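Local coordinates for RagB/SusD domain protein (Flavobacterium johnsoniae, PDB 5J90), which binds chitin and probably helps deliver chitin oligosaccharides to a partner outer-membrane transporter during chitin utilization, at residues Phe337-Gly342 with Gln354-Ala359. Numbering follows the deposited sequence.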
ATOM      1  N   PHE A 337     -14.003  -3.130  22.021  1.00  8.10           N
ATOM      2  CA  PHE A 337     -13.783  -2.105  21.004  1.00  8.67           C
ATOM      3  C   PHE A 337     -13.517  -2.716  19.627  1.00  8.55           C
ATOM      4  O   PHE A 337     -13.878  -2.127  18.605  1.00  9.01           O
ATOM      5  CB  PHE A 337     -12.662  -1.149  21.420  1.00  8.79           C
ATOM      6  CG  PHE A 337     -12.975  -0.354  22.667  1.00  8.25           C
ATOM      7  CD1 PHE A 337     -14.142   0.401  22.754  1.00  9.39           C
ATOM      8  CD2 PHE A 337     -12.119  -0.378  23.757  1.00  8.93           C
ATOM      9  CE1 PHE A 337     -14.441   1.131  23.913  1.00 10.51           C
ATOM     10  CE2 PHE A 337     -12.417   0.346  24.908  1.00  9.39           C
ATOM     11  CZ  PHE A 337     -13.572   1.102  24.979  1.00 10.46           C
ATOM     12  N   LEU A 338     -12.914  -3.904  19.603  1.00  8.39           N
ATOM     13  CA  LEU A 338     -12.761  -4.636  18.353  1.00  8.33           C
ATOM     14  C   LEU A 338     -14.138  -5.041  17.828  1.00  8.39           C
ATOM     15  O   LEU A 338     -14.437  -4.848  16.648  1.00  8.89           O
ATOM     16  CB  LEU A 338     -11.889  -5.873  18.564  1.00  7.79           C
ATOM     17  CG  LEU A 338     -10.392  -5.575  18.610  1.00  7.11           C
ATOM     18  CD1 LEU A 338      -9.667  -6.756  19.200  1.00  9.08           C
ATOM     19  CD2 LEU A 338      -9.879  -5.274  17.207  1.00  8.34           C
ATOM     20  N   ARG A 339     -14.973  -5.592  18.706  1.00  8.01           N
ATOM     21  CA  ARG A 339     -16.325  -5.979  18.305  1.00  7.67           C
ATOM     22  C   ARG A 339     -17.157  -4.769  17.885  1.00  8.71           C
ATOM     23  O   ARG A 339     -17.935  -4.859  16.934  1.00  8.86           O
ATOM     24  CB  ARG A 339     -17.023  -6.761  19.419  1.00  9.56           C
ATOM     25  CG  ARG A 339     -16.429  -8.150  19.669  1.00  9.80           C
ATOM     26  CD  ARG A 339     -16.904  -8.711  21.015  1.00 17.79           C
ATOM     27  NE  ARG A 339     -18.319  -9.021  20.984  1.00 21.08           N
ATOM     28  CZ  ARG A 339     -19.098  -9.166  22.052  1.00 12.32           C
ATOM     29  NH1 ARG A 339     -18.636  -9.009  23.295  1.00 11.55           N
ATOM     30  NH2 ARG A 339     -20.367  -9.461  21.871  1.00 15.09           N
ATOM     31  N   ALA A 340     -16.983  -3.637  18.565  1.00  8.28           N
ATOM     32  CA  ALA A 340     -17.698  -2.417  18.203  1.00  8.92           C
ATOM     33  C   ALA A 340     -17.362  -1.990  16.779  1.00  9.12           C
ATOM     34  O   ALA A 340     -18.256  -1.673  15.990  1.00  9.67           O
ATOM     35  CB  ALA A 340     -17.397  -1.290  19.194  1.00  9.68           C
ATOM     36  N   GLU A 341     -16.073  -1.983  16.439  1.00  8.66           N
ATOM     37  CA  GLU A 341     -15.676  -1.648  15.081  1.00  8.84           C
ATOM     38  C   GLU A 341     -16.212  -2.682  14.081  1.00  8.23           C
ATOM     39  O   GLU A 341     -16.687  -2.322  12.998  1.00  9.36           O
ATOM     40  CB  GLU A 341     -14.159  -1.544  14.967  1.00  8.13           C
ATOM     41  CG  GLU A 341     -13.744  -1.267  13.525  1.00  8.78           C
ATOM     42  CD  GLU A 341     -12.265  -0.997  13.330  1.00  9.87           C
ATOM     43  OE1 GLU A 341     -11.494  -0.945  14.311  1.00  9.26           O
ATOM     44  OE2 GLU A 341     -11.883  -0.824  12.152  1.00  9.43           O
ATOM     45  N   GLY A 342     -16.138  -3.964  14.428  1.00  8.78           N
ATOM     46  CA  GLY A 342     -16.700  -5.006  13.586  1.00  9.52           C
ATOM     47  C   GLY A 342     -18.180  -4.776  13.327  1.00  9.63           C
ATOM     48  O   GLY A 342     -18.665  -4.989  12.207  1.00 10.01           O
ATOM     49  N   GLN A 354     -22.962   0.661  19.339  1.00 11.05           N
ATOM     50  CA  GLN A 354     -23.110   1.492  20.534  1.00 13.10           C
ATOM     51  C   GLN A 354     -23.006   0.670  21.815  1.00 10.09           C
ATOM     52  O   GLN A 354     -22.301   1.072  22.747  1.00 11.37           O
ATOM     53  CB  GLN A 354     -24.411   2.303  20.556  1.00 15.25           C
ATOM     54  CG  GLN A 354     -24.446   3.248  21.779  1.00 17.16           C
ATOM     55  CD  GLN A 354     -25.739   4.030  21.939  1.00 23.25           C
ATOM     56  OE1 GLN A 354     -26.653   3.931  21.122  1.00 22.27           O
ATOM     57  NE2 GLN A 354     -25.820   4.810  23.010  1.00 22.08           N
ATOM     58  N   GLU A 355     -23.680  -0.480  21.851  1.00 11.79           N
ATOM     59  CA  GLU A 355     -23.670  -1.329  23.048  1.00 11.86           C
ATOM     60  C   GLU A 355     -22.253  -1.773  23.380  1.00 10.74           C
ATOM     61  O   GLU A 355     -21.835  -1.774  24.543  1.00 11.09           O
ATOM     62  CB  GLU A 355     -24.534  -2.580  22.841  1.00 14.68           C
ATOM     63  CG  GLU A 355     -26.037  -2.355  22.775  1.00 19.74           C
ATOM     64  CD  GLU A 355     -26.795  -3.623  22.395  1.00 24.67           C
ATOM     65  OE1 GLU A 355     -26.208  -4.519  21.738  1.00 20.81           O
ATOM     66  OE2 GLU A 355     -27.989  -3.725  22.759  1.00 28.73           O
ATOM     67  N   LEU A 356     -21.511  -2.164  22.346  1.00 10.12           N
ATOM     68  CA  LEU A 356     -20.168  -2.703  22.512  1.00  9.72           C
ATOM     69  C   LEU A 356     -19.181  -1.611  22.924  1.00  9.83           C
ATOM     70  O   LEU A 356     -18.336  -1.830  23.796  1.00  9.88           O
ATOM     71  CB  LEU A 356     -19.735  -3.396  21.219  1.00  9.39           C
ATOM     72  CG  LEU A 356     -20.529  -4.680  20.965  1.00  9.97           C
ATOM     73  CD1 LEU A 356     -20.404  -5.110  19.508  1.00 10.44           C
ATOM     74  CD2 LEU A 356     -20.074  -5.796  21.893  1.00 11.28           C
ATOM     75  N   TYR A 357     -19.317  -0.428  22.333  1.00  9.18           N
ATOM     76  CA  TYR A 357     -18.530   0.745  22.717  1.00 10.26           C
ATOM     77  C   TYR A 357     -18.719   1.064  24.192  1.00  9.87           C
ATOM     78  O   TYR A 357     -17.745   1.233  24.935  1.00 11.54           O
ATOM     79  CB  TYR A 357     -18.965   1.928  21.859  1.00 11.25           C
ATOM     80  CG  TYR A 357     -18.391   3.290  22.193  1.00  9.42           C
ATOM     81  CD1 TYR A 357     -17.040   3.586  21.969  1.00 10.02           C
ATOM     82  CD2 TYR A 357     -19.213   4.311  22.672  1.00 11.42           C
ATOM     83  CE1 TYR A 357     -16.523   4.844  22.228  1.00 10.31           C
ATOM     84  CE2 TYR A 357     -18.702   5.578  22.938  1.00 10.26           C
ATOM     85  CZ  TYR A 357     -17.352   5.840  22.706  1.00  9.96           C
ATOM     86  OH  TYR A 357     -16.821   7.083  22.939  1.00 10.67           O
ATOM     87  N   GLU A 358     -19.974   1.136  24.626  1.00 10.75           N
ATOM     88  CA  GLU A 358     -20.244   1.512  26.008  1.00 11.58           C
ATOM     89  C   GLU A 358     -19.799   0.417  26.975  1.00 10.94           C
ATOM     90  O   GLU A 358     -19.324   0.712  28.079  1.00 11.52           O
ATOM     91  CB  GLU A 358     -21.725   1.872  26.187  1.00 13.00           C
ATOM     92  CG  GLU A 358     -22.110   3.113  25.394  1.00 14.00           C
ATOM     93  CD  GLU A 358     -23.521   3.605  25.663  1.00 14.32           C
ATOM     94  OE1 GLU A 358     -24.307   2.884  26.324  1.00 18.30           O
ATOM     95  OE2 GLU A 358     -23.825   4.723  25.201  1.00 15.84           O
ATOM     96  N   ALA A 359     -19.932  -0.838  26.559  1.00 10.84           N
ATOM     97  CA  ALA A 359     -19.461  -1.955  27.371  1.00 11.21           C
ATOM     98  C   ALA A 359     -17.938  -1.945  27.509  1.00 11.65           C
ATOM     99  O   ALA A 359     -17.405  -2.306  28.561  1.00 12.44           O
ATOM    100  CB  ALA A 359     -19.944  -3.286  26.814  1.00 12.28           C
TER
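Two antiparallel helices of a helical hairpin, 332-344 and 353-368, pack through Ala340 and Leu356, whose CB atoms lie 3.7 Å apart. The N-to-C directions of the two short segments differ by 162°, and their axes come within 7.9 Å, close spacing that fits the small alanine at the point where the backbones approach most nearly. Leu356 supplies most of the second helix's contribution: its CD1 rests 3.6 Å from Arg339 O, while CD2 sits over one face of the Arg339 guanidinium, 3.5 Å from CZ and above the centre of the plane. A bend at chi3 (69°) turns the arginine chain so that this face meets the leucine methyl, and bonds from NE to Met349 O and, weakly, from NH2 to Gly350 O tie the group to the loop joining the helices. Such a hairpin is consistent with the TPR-like helical scaffold of SusD proteins. Beyond Ala340, Phe337 CE1 approaches Tyr357 O at 3.5 Å and Tyr357 CD1 at 4.1 Å, the two side chains meeting at a slant. Tyr357 carries its ring on to Lys419 and Gln423 of helix 413-428, its CG swung opposite the backbone N (chi1 173°), and its OH bonds to Val405 O.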